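Local coordinates for protein terminase large subunit (Thermus phage G20c, PDB 5M1P) that drives ATP-powered packaging of viral DNA into empty capsids and, through this nuclease domain, cuts the genome to begin and end each packaging round, at residues K147-Y159 and M168-L182. Residues are numbered along the deposited sequence; the frame is centred on the assembly and turned at random.
Sequences KTILDELRNFRYY and MRAYGRGHDDIVMSL. With CA (calcium ion), chain C.
An extended side chain (chi2 175°) carries the carboxylate of Glu152 to the first turn of helix 177-182, and chi1 of -159° at Phe156, with CG opposite the backbone N, lays its ring between Val179 and strand 168-170. Glu152 OE1 accepts a bond from Val179 N at 3.2 Å, on the anti side of the carboxylate, and a weaker, bent one from Ile178 N. A negative group at this amino-terminal helix end should be favoured by the helix dipole. The other oxygen, OE2, takes a water that also donates to Asp177 OD1, while Asp177 OD2 binds the calcium ion at 2.4 Å. Through this water Glu152 reaches the metal ligand as a second-shell residue. Val179 CG1 sits over the centre of the Phe156 ring, 3.9 Å from its centroid in a CH-pi contact; Arg169 N lies over the opposite face, nearer the rim. Ile149 and Leu153 pack on Ile178, Val179 and Leu182 where the helices cross at -87°. In the antiparallel hairpin, Arg157 and Arg169 form the hydrogen-bonded pair, and Tyr171 N adds a bond to Asn155 O of 2.7 Å. The guanidinium of Arg169 lies flat on the Tyr159 ring, their planes nearly parallel and their centres 4.1 Å apart, an off-centre cation-pi stack. Helix 122-137 covers Phe156, Met168 and Val179 through Ile129. Asp42, Asp48 and the carbonyls of Phe43 and Tyr49 also bind the calcium, placing Asp177 in the acidic metal centre of an RNase H-like, RuvC-type nuclease.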
ATOM      1  N   LYS A 147      10.511 -10.315  -4.360  1.00 11.10           N
ATOM      2  CA  LYS A 147      11.697  -9.477  -4.471  1.00 11.39           C
ATOM      3  C   LYS A 147      11.365  -8.032  -4.835  1.00 11.14           C
ATOM      4  O   LYS A 147      11.987  -7.113  -4.330  1.00 11.13           O
ATOM      5  CB  LYS A 147      12.664 -10.063  -5.492  1.00 12.02           C
ATOM      6  N   THR A 148      10.376  -7.833  -5.699  1.00 10.34           N
ATOM      7  CA  THR A 148       9.979  -6.485  -6.098  1.00 10.29           C
ATOM      8  C   THR A 148       9.499  -5.647  -4.907  1.00 10.03           C
ATOM      9  O   THR A 148       9.840  -4.472  -4.792  1.00  9.62           O
ATOM     10  CB  THR A 148       8.902  -6.533  -7.181  1.00 10.68           C
ATOM     11  OG1 THR A 148       9.387  -7.312  -8.286  1.00 11.08           O
ATOM     12  CG2 THR A 148       8.556  -5.121  -7.672  1.00 10.85           C
ATOM     13  N   ILE A 149       8.723  -6.267  -4.022  1.00  9.37           N
ATOM     14  CA  ILE A 149       8.243  -5.600  -2.824  1.00  9.51           C
ATOM     15  C   ILE A 149       9.411  -5.257  -1.901  1.00  9.50           C
ATOM     16  O   ILE A 149       9.532  -4.127  -1.415  1.00 10.01           O
ATOM     17  CB  ILE A 149       7.244  -6.498  -2.054  1.00  9.39           C
ATOM     18  CG1 ILE A 149       5.956  -6.699  -2.865  1.00  9.79           C
ATOM     19  CG2 ILE A 149       6.932  -5.874  -0.702  1.00  9.24           C
ATOM     20  CD1 ILE A 149       4.949  -7.667  -2.258  1.00 10.14           C
ATOM     21  N   LEU A 150      10.255  -6.247  -1.637  1.00  9.61           N
ATOM     22  CA  LEU A 150      11.373  -6.055  -0.732  1.00  9.65           C
ATOM     23  C   LEU A 150      12.344  -5.010  -1.259  1.00  9.30           C
ATOM     24  O   LEU A 150      12.812  -4.160  -0.510  1.00  9.27           O
ATOM     25  CB  LEU A 150      12.080  -7.382  -0.493  1.00 10.16           C
ATOM     26  CG  LEU A 150      11.210  -8.461   0.173  1.00 11.20           C
ATOM     27  CD1 LEU A 150      12.055  -9.696   0.439  1.00 11.49           C
ATOM     28  CD2 LEU A 150      10.558  -7.990   1.459  1.00 11.69           C
ATOM     29  N   ASP A 151      12.607  -5.076  -2.551  1.00  9.17           N
ATOM     30  CA  ASP A 151      13.459  -4.077  -3.225  1.00  9.00           C
ATOM     31  C   ASP A 151      12.905  -2.656  -3.115  1.00  8.96           C
ATOM     32  O   ASP A 151      13.653  -1.710  -2.854  1.00  8.51           O
ATOM     33  CB  ASP A 151      13.646  -4.409  -4.708  1.00  9.20           C
ATOM     34  CG  ASP A 151      14.580  -5.584  -4.954  1.00  9.62           C
ATOM     35  OD1 ASP A 151      15.246  -6.063  -4.017  1.00 11.23           O
ATOM     36  OD2 ASP A 151      14.653  -6.012  -6.127  1.00  9.86           O
ATOM     37  N   GLU A 152      11.604  -2.497  -3.312  1.00  8.76           N
ATOM     38  CA  GLU A 152      11.022  -1.156  -3.250  1.00  8.79           C
ATOM     39  C   GLU A 152      11.148  -0.558  -1.846  1.00  8.44           C
ATOM     40  O   GLU A 152      11.417   0.637  -1.700  1.00  8.53           O
ATOM     41  CB  GLU A 152       9.561  -1.141  -3.719  1.00  9.35           C
ATOM     42  CG  GLU A 152       9.192   0.188  -4.350  1.00  9.71           C
ATOM     43  CD  GLU A 152       7.805   0.200  -4.938  1.00  9.97           C
ATOM     44  OE1 GLU A 152       6.912   0.674  -4.244  1.00 10.39           O
ATOM     45  OE2 GLU A 152       7.627  -0.250  -6.093  1.00  9.96           O
ATOM     46  N   LEU A 153      10.986  -1.400  -0.821  1.00  8.38           N
ATOM     47  CA  LEU A 153      11.229  -0.989   0.558  1.00  8.82           C
ATOM     48  C   LEU A 153      12.707  -0.684   0.786  1.00  8.95           C
ATOM     49  O   LEU A 153      13.036   0.349   1.354  1.00  9.35           O
ATOM     50  CB  LEU A 153      10.756  -2.078   1.529  1.00  9.10           C
ATOM     51  CG  LEU A 153       9.245  -2.323   1.572  1.00  9.36           C
ATOM     52  CD1 LEU A 153       8.960  -3.632   2.289  1.00  9.53           C
ATOM     53  CD2 LEU A 153       8.520  -1.188   2.263  1.00  9.48           C
ATOM     54  N   ARG A 154      13.597  -1.573   0.343  1.00  9.38           N
ATOM     55  CA  ARG A 154      15.052  -1.350   0.493  1.00  9.78           C
ATOM     56  C   ARG A 154      15.524  -0.040  -0.139  1.00  9.90           C
ATOM     57  O   ARG A 154      16.373   0.662   0.423  1.00 10.34           O
ATOM     58  CB  ARG A 154      15.832  -2.520  -0.112  1.00  9.96           C
ATOM     59  N   ASN A 155      14.940   0.301  -1.284  1.00  9.95           N
ATOM     60  CA  ASN A 155      15.333   1.505  -2.036  1.00  9.79           C
ATOM     61  C   ASN A 155      14.549   2.763  -1.685  1.00  9.64           C
ATOM     62  O   ASN A 155      14.700   3.777  -2.365  1.00 10.32           O
ATOM     63  CB  ASN A 155      15.298   1.228  -3.544  1.00 10.13           C
ATOM     64  CG  ASN A 155      16.583   0.597  -4.041  1.00 10.51           C
ATOM     65  OD1 ASN A 155      17.349   0.044  -3.246  1.00 11.83           O
ATOM     66  ND2 ASN A 155      16.841   0.695  -5.337  1.00 10.73           N
ATOM     67  N   PHE A 156      13.782   2.753  -0.599  1.00  9.23           N
ATOM     68  CA  PHE A 156      13.072   3.951  -0.174  1.00  9.44           C
ATOM     69  C   PHE A 156      13.968   4.733   0.774  1.00  9.58           C
ATOM     70  O   PHE A 156      14.373   4.205   1.809  1.00 10.44           O
ATOM     71  CB  PHE A 156      11.766   3.549   0.498  1.00  9.20           C
ATOM     72  CG  PHE A 156      10.754   4.644   0.527  1.00  9.35           C
ATOM     73  CD1 PHE A 156      10.197   5.110  -0.666  1.00  9.51           C
ATOM     74  CD2 PHE A 156      10.358   5.219   1.734  1.00  9.40           C
ATOM     75  CE1 PHE A 156       9.256   6.116  -0.657  1.00  9.55           C
ATOM     76  CE2 PHE A 156       9.410   6.223   1.748  1.00  9.65           C
ATOM     77  CZ  PHE A 156       8.864   6.677   0.552  1.00  9.63           C
ATOM     78  N   ARG A 157      14.297   5.978   0.417  1.00  9.51           N
ATOM     79  CA  ARG A 157      15.367   6.728   1.069  1.00 10.07           C
ATOM     80  C   ARG A 157      14.979   8.145   1.444  1.00  9.86           C
ATOM     81  O   ARG A 157      14.009   8.706   0.930  1.00  9.59           O
ATOM     82  CB  ARG A 157      16.591   6.800   0.167  1.00 10.92           C
ATOM     83  CG  ARG A 157      17.034   5.495  -0.444  1.00 11.86           C
ATOM     84  CD  ARG A 157      17.465   4.432   0.549  1.00 12.92           C
ATOM     85  NE  ARG A 157      17.879   3.241  -0.192  1.00 13.82           N
ATOM     86  CZ  ARG A 157      19.023   3.133  -0.874  1.00 14.22           C
ATOM     87  NH1 ARG A 157      19.906   4.131  -0.919  1.00 14.98           N
ATOM     88  NH2 ARG A 157      19.287   2.016  -1.537  1.00 14.98           N
ATOM     89  N   TYR A 158      15.793   8.712   2.334  1.00 10.09           N
ATOM     90  CA  TYR A 158      15.673  10.094   2.776  1.00 10.70           C
ATOM     91  C   TYR A 158      16.517  11.007   1.905  1.00 11.04           C
ATOM     92  O   TYR A 158      17.668  10.707   1.610  1.00 11.00           O
ATOM     93  CB  TYR A 158      16.177  10.247   4.211  1.00 10.97           C
ATOM     94  CG  TYR A 158      15.302   9.667   5.278  1.00 11.15           C
ATOM     95  CD1 TYR A 158      14.083  10.247   5.588  1.00 11.59           C
ATOM     96  CD2 TYR A 158      15.719   8.568   6.033  1.00 11.38           C
ATOM     97  CE1 TYR A 158      13.287   9.745   6.611  1.00 12.00           C
ATOM     98  CE2 TYR A 158      14.926   8.055   7.054  1.00 11.75           C
ATOM     99  CZ  TYR A 158      13.705   8.643   7.328  1.00 11.92           C
ATOM    100  OH  TYR A 158      12.903   8.158   8.331  1.00 12.72           O
ATOM    101  N   TYR A 159      15.935  12.139   1.527  1.00 11.55           N
ATOM    102  CA  TYR A 159      16.636  13.241   0.870  1.00 12.63           C
ATOM    103  C   TYR A 159      16.234  14.543   1.563  1.00 13.11           C
ATOM    104  O   TYR A 159      15.416  14.536   2.476  1.00 14.19           O
ATOM    105  CB  TYR A 159      16.285  13.261  -0.613  1.00 12.98           C
ATOM    106  CG  TYR A 159      16.685  11.987  -1.301  1.00 13.25           C
ATOM    107  CD1 TYR A 159      17.990  11.799  -1.729  1.00 13.82           C
ATOM    108  CD2 TYR A 159      15.775  10.949  -1.486  1.00 13.28           C
ATOM    109  CE1 TYR A 159      18.380  10.625  -2.343  1.00 13.50           C
ATOM    110  CE2 TYR A 159      16.150   9.772  -2.098  1.00 13.33           C
ATOM    111  CZ  TYR A 159      17.455   9.611  -2.521  1.00 13.59           C
ATOM    112  OH  TYR A 159      17.850   8.442  -3.114  1.00 14.45           O
ATOM    113  N   MET A 168      10.994  11.797   1.439  1.00 12.51           N
ATOM    114  CA  MET A 168      11.163  10.353   1.336  1.00 11.76           C
ATOM    115  C   MET A 168      10.729   9.950  -0.058  1.00 11.09           C
ATOM    116  O   MET A 168       9.629  10.287  -0.484  1.00 10.71           O
ATOM    117  CB  MET A 168      10.296   9.615   2.349  1.00 12.47           C
ATOM    118  CG  MET A 168      10.561   9.918   3.813  1.00 13.09           C
ATOM    119  SD  MET A 168       9.175   9.312   4.808  1.00 15.69           S
ATOM    120  CE  MET A 168       9.853   9.224   6.461  1.00 15.05           C
ATOM    121  N   ARG A 169      11.582   9.215  -0.757  1.00 10.58           N
ATOM    122  CA  ARG A 169      11.258   8.720  -2.086  1.00 10.59           C
ATOM    123  C   ARG A 169      12.180   7.590  -2.487  1.00  9.86           C
ATOM    124  O   ARG A 169      13.188   7.312  -1.837  1.00  9.45           O
ATOM    125  CB  ARG A 169      11.321   9.850  -3.126  1.00 11.34           C
ATOM    126  CG  ARG A 169      12.685  10.496  -3.260  1.00 12.13           C
ATOM    127  CD  ARG A 169      12.845  11.169  -4.608  1.00 13.03           C
ATOM    128  NE  ARG A 169      14.156  11.770  -4.770  1.00 13.73           N
ATOM    129  CZ  ARG A 169      14.506  12.970  -4.329  1.00 14.92           C
ATOM    130  NH1 ARG A 169      13.651  13.743  -3.664  1.00 15.73           N
ATOM    131  NH2 ARG A 169      15.736  13.408  -4.572  1.00 15.12           N
ATOM    132  N   ALA A 170      11.830   6.964  -3.602  1.00  9.69           N
ATOM    133  CA  ALA A 170      12.660   5.937  -4.196  1.00  9.81           C
ATOM    134  C   ALA A 170      14.032   6.454  -4.599  1.00 10.00           C
ATOM    135  O   ALA A 170      14.185   7.560  -5.107  1.00 10.09           O
ATOM    136  CB  ALA A 170      11.978   5.332  -5.398  1.00  9.86           C
ATOM    137  N   TYR A 171      15.027   5.618  -4.351  1.00 10.16           N
ATOM    138  CA  TYR A 171      16.364   5.796  -4.882  1.00 10.60           C
ATOM    139  C   TYR A 171      16.324   5.872  -6.409  1.00 10.32           C
ATOM    140  O   TYR A 171      15.510   5.214  -7.054  1.00 10.20           O
ATOM    141  CB  TYR A 171      17.209   4.600  -4.447  1.00 11.79           C
ATOM    142  CG  TYR A 171      18.575   4.492  -5.066  1.00 13.12           C
ATOM    143  CD1 TYR A 171      19.640   5.244  -4.580  1.00 14.48           C
ATOM    144  CD2 TYR A 171      18.813   3.609  -6.115  1.00 14.49           C
ATOM    145  CE1 TYR A 171      20.910   5.122  -5.129  1.00 15.53           C
ATOM    146  CE2 TYR A 171      20.075   3.483  -6.675  1.00 15.61           C
ATOM    147  CZ  TYR A 171      21.115   4.245  -6.189  1.00 15.78           C
ATOM    148  OH  TYR A 171      22.357   4.098  -6.757  1.00 17.94           O
ATOM    149  N   GLY A 172      17.200   6.695  -6.976  1.00 10.27           N
ATOM    150  CA  GLY A 172      17.396   6.725  -8.420  1.00 10.69           C
ATOM    151  C   GLY A 172      16.142   7.202  -9.114  1.00 10.84           C
ATOM    152  O   GLY A 172      15.622   8.256  -8.771  1.00 11.09           O
ATOM    153  N   ARG A 173      15.648   6.413 -10.069  1.00 10.73           N
ATOM    154  CA  ARG A 173      14.415   6.742 -10.784  1.00 11.15           C
ATOM    155  C   ARG A 173      13.317   5.701 -10.511  1.00 10.57           C
ATOM    156  O   ARG A 173      12.509   5.366 -11.379  1.00 10.69           O
ATOM    157  CB  ARG A 173      14.704   6.946 -12.276  1.00 12.01           C
ATOM    158  CG  ARG A 173      15.663   8.111 -12.507  1.00 13.21           C
ATOM    159  CD  ARG A 173      15.878   8.435 -13.975  1.00 14.34           C
ATOM    160  NE  ARG A 173      16.871   9.503 -14.148  1.00 15.76           N
ATOM    161  CZ  ARG A 173      16.638  10.813 -14.044  1.00 17.04           C
ATOM    162  NH1 ARG A 173      15.421  11.289 -13.770  1.00 17.14           N
ATOM    163  NH2 ARG A 173      17.650  11.665 -14.224  1.00 17.50           N
ATOM    164  N   GLY A 174      13.262   5.236  -9.264  1.00 10.09           N
ATOM    165  CA  GLY A 174      12.368   4.153  -8.877  1.00  9.97           C
ATOM    166  C   GLY A 174      10.964   4.570  -8.513  1.00  9.69           C
ATOM    167  O   GLY A 174      10.578   5.745  -8.612  1.00  9.66           O
ATOM    168  N   HIS A 175      10.210   3.561  -8.096  1.00  9.73           N
ATOM    169  CA  HIS A 175       8.794   3.677  -7.807  1.00  9.99           C
ATOM    170  C   HIS A 175       8.564   3.521  -6.316  1.00  9.87           C
ATOM    171  O   HIS A 175       9.396   2.935  -5.608  1.00 10.22           O
ATOM    172  CB  HIS A 175       7.999   2.584  -8.530  1.00 10.32           C
ATOM    173  CG  HIS A 175       8.409   2.350  -9.946  1.00 11.11           C
ATOM    174  ND1 HIS A 175       8.436   3.349 -10.895  1.00 11.90           N
ATOM    175  CD2 HIS A 175       8.804   1.222 -10.576  1.00 12.11           C
ATOM    176  CE1 HIS A 175       8.836   2.845 -12.048  1.00 12.51           C
ATOM    177  NE2 HIS A 175       9.061   1.557 -11.881  1.00 12.91           N
ATOM    178  N   ASP A 176       7.412   3.994  -5.840  1.00  9.93           N
ATOM    179  CA  ASP A 176       7.054   3.823  -4.428  1.00 10.36           C
ATOM    180  C   ASP A 176       5.605   3.394  -4.208  1.00  9.34           C
ATOM    181  O   ASP A 176       5.115   3.503  -3.087  1.00  9.86           O
ATOM    182  CB  ASP A 176       7.372   5.095  -3.627  1.00 11.58           C
ATOM    183  CG  ASP A 176       6.502   6.272  -4.014  1.00 12.54           C
ATOM    184  OD1 ASP A 176       5.624   6.123  -4.878  1.00 13.90           O
ATOM    185  OD2 ASP A 176       6.709   7.362  -3.434  1.00 14.67           O
ATOM    186  N   ASP A 177       4.949   2.867  -5.242  1.00  9.09           N
ATOM    187  CA  ASP A 177       3.515   2.554  -5.141  1.00  9.23           C
ATOM    188  C   ASP A 177       3.265   1.450  -4.121  1.00  8.56           C
ATOM    189  O   ASP A 177       2.248   1.459  -3.432  1.00  8.33           O
ATOM    190  CB  ASP A 177       2.925   2.112  -6.484  1.00  9.72           C
ATOM    191  CG  ASP A 177       3.425   2.931  -7.637  1.00 10.08           C
ATOM    192  OD1 ASP A 177       4.452   2.541  -8.231  1.00 10.29           O
ATOM    193  OD2 ASP A 177       2.810   3.970  -7.949  1.00 11.75           O
ATOM    194  N   ILE A 178       4.180   0.483  -4.059  1.00  8.02           N
ATOM    195  CA  ILE A 178       4.051  -0.616  -3.092  1.00  7.98           C
ATOM    196  C   ILE A 178       4.268  -0.082  -1.674  1.00  7.62           C
ATOM    197  O   ILE A 178       3.504  -0.371  -0.752  1.00  7.84           O
ATOM    198  CB  ILE A 178       5.044  -1.761  -3.357  1.00  7.95           C
ATOM    199  CG1 ILE A 178       4.819  -2.377  -4.746  1.00  7.81           C
ATOM    200  CG2 ILE A 178       4.952  -2.827  -2.257  1.00  8.21           C
ATOM    201  CD1 ILE A 178       5.932  -3.295  -5.192  1.00  7.91           C
ATOM    202  N   VAL A 179       5.302   0.733  -1.513  1.00  7.56           N
ATOM    203  CA  VAL A 179       5.614   1.333  -0.212  1.00  7.88           C
ATOM    204  C   VAL A 179       4.408   2.092   0.329  1.00  8.06           C
ATOM    205  O   VAL A 179       4.004   1.916   1.479  1.00  7.71           O
ATOM    206  CB  VAL A 179       6.843   2.275  -0.301  1.00  8.00           C
ATOM    207  CG1 VAL A 179       7.111   2.938   1.042  1.00  8.01           C
ATOM    208  CG2 VAL A 179       8.079   1.497  -0.760  1.00  8.18           C
ATOM    209  N   MET A 180       3.831   2.930  -0.523  1.00  8.37           N
ATOM    210  CA  MET A 180       2.716   3.756  -0.117  1.00  8.89           C
ATOM    211  C   MET A 180       1.455   2.942   0.168  1.00  8.44           C
ATOM    212  O   MET A 180       0.770   3.216   1.147  1.00  8.12           O
ATOM    213  CB  MET A 180       2.454   4.859  -1.150  1.00  9.95           C
ATOM    214  CG  MET A 180       3.561   5.911  -1.221  1.00 11.13           C
ATOM    215  SD  MET A 180       4.122   6.551   0.367  1.00 13.53           S
ATOM    216  CE  MET A 180       2.601   7.122   1.113  1.00 13.36           C
ATOM    217  N   SER A 181       1.167   1.946  -0.665  1.00  8.27           N
ATOM    218  CA  SER A 181       0.027   1.060  -0.424  1.00  8.15           C
ATOM    219  C   SER A 181       0.154   0.349   0.924  1.00  7.91           C
ATOM    220  O   SER A 181      -0.799   0.296   1.696  1.00  7.68           O
ATOM    221  CB  SER A 181      -0.097   0.061  -1.569  1.00  8.32           C
ATOM    222  OG  SER A 181      -1.117  -0.887  -1.307  1.00  8.83           O
ATOM    223  N   LEU A 182       1.337  -0.173   1.204  1.00  7.86           N
ATOM    224  CA  LEU A 182       1.590  -0.806   2.501  1.00  7.81           C
ATOM    225  C   LEU A 182       1.430   0.176   3.660  1.00  7.93           C
ATOM    226  O   LEU A 182       0.842  -0.159   4.679  1.00  8.12           O
ATOM    227  CB  LEU A 182       2.981  -1.444   2.542  1.00  7.97           C
ATOM    228  CG  LEU A 182       3.191  -2.657   1.646  1.00  8.14           C
ATOM    229  CD1 LEU A 182       4.673  -2.983   1.618  1.00  8.20           C
ATOM    230  CD2 LEU A 182       2.372  -3.867   2.077  1.00  8.29           C
TER
HETATM  231 CA    CA C 501       0.493   4.628  -8.132  0.85 12.10          CA
HETATM  232  O   HOH W   1       5.337  -0.097  -7.625  1.00 10.67           O
HETATM  233  O   HOH W   2      11.549   2.551  -3.720  1.00 10.69           O
HETATM  234  O   HOH W   3      15.054   2.516  -6.976  1.00 11.40           O
HETATM  235  O   HOH W   4      19.054   8.747  -6.205  1.00 24.70           O
HETATM  236  O   HOH W   5       1.271   6.716  -7.453  1.00 18.07           O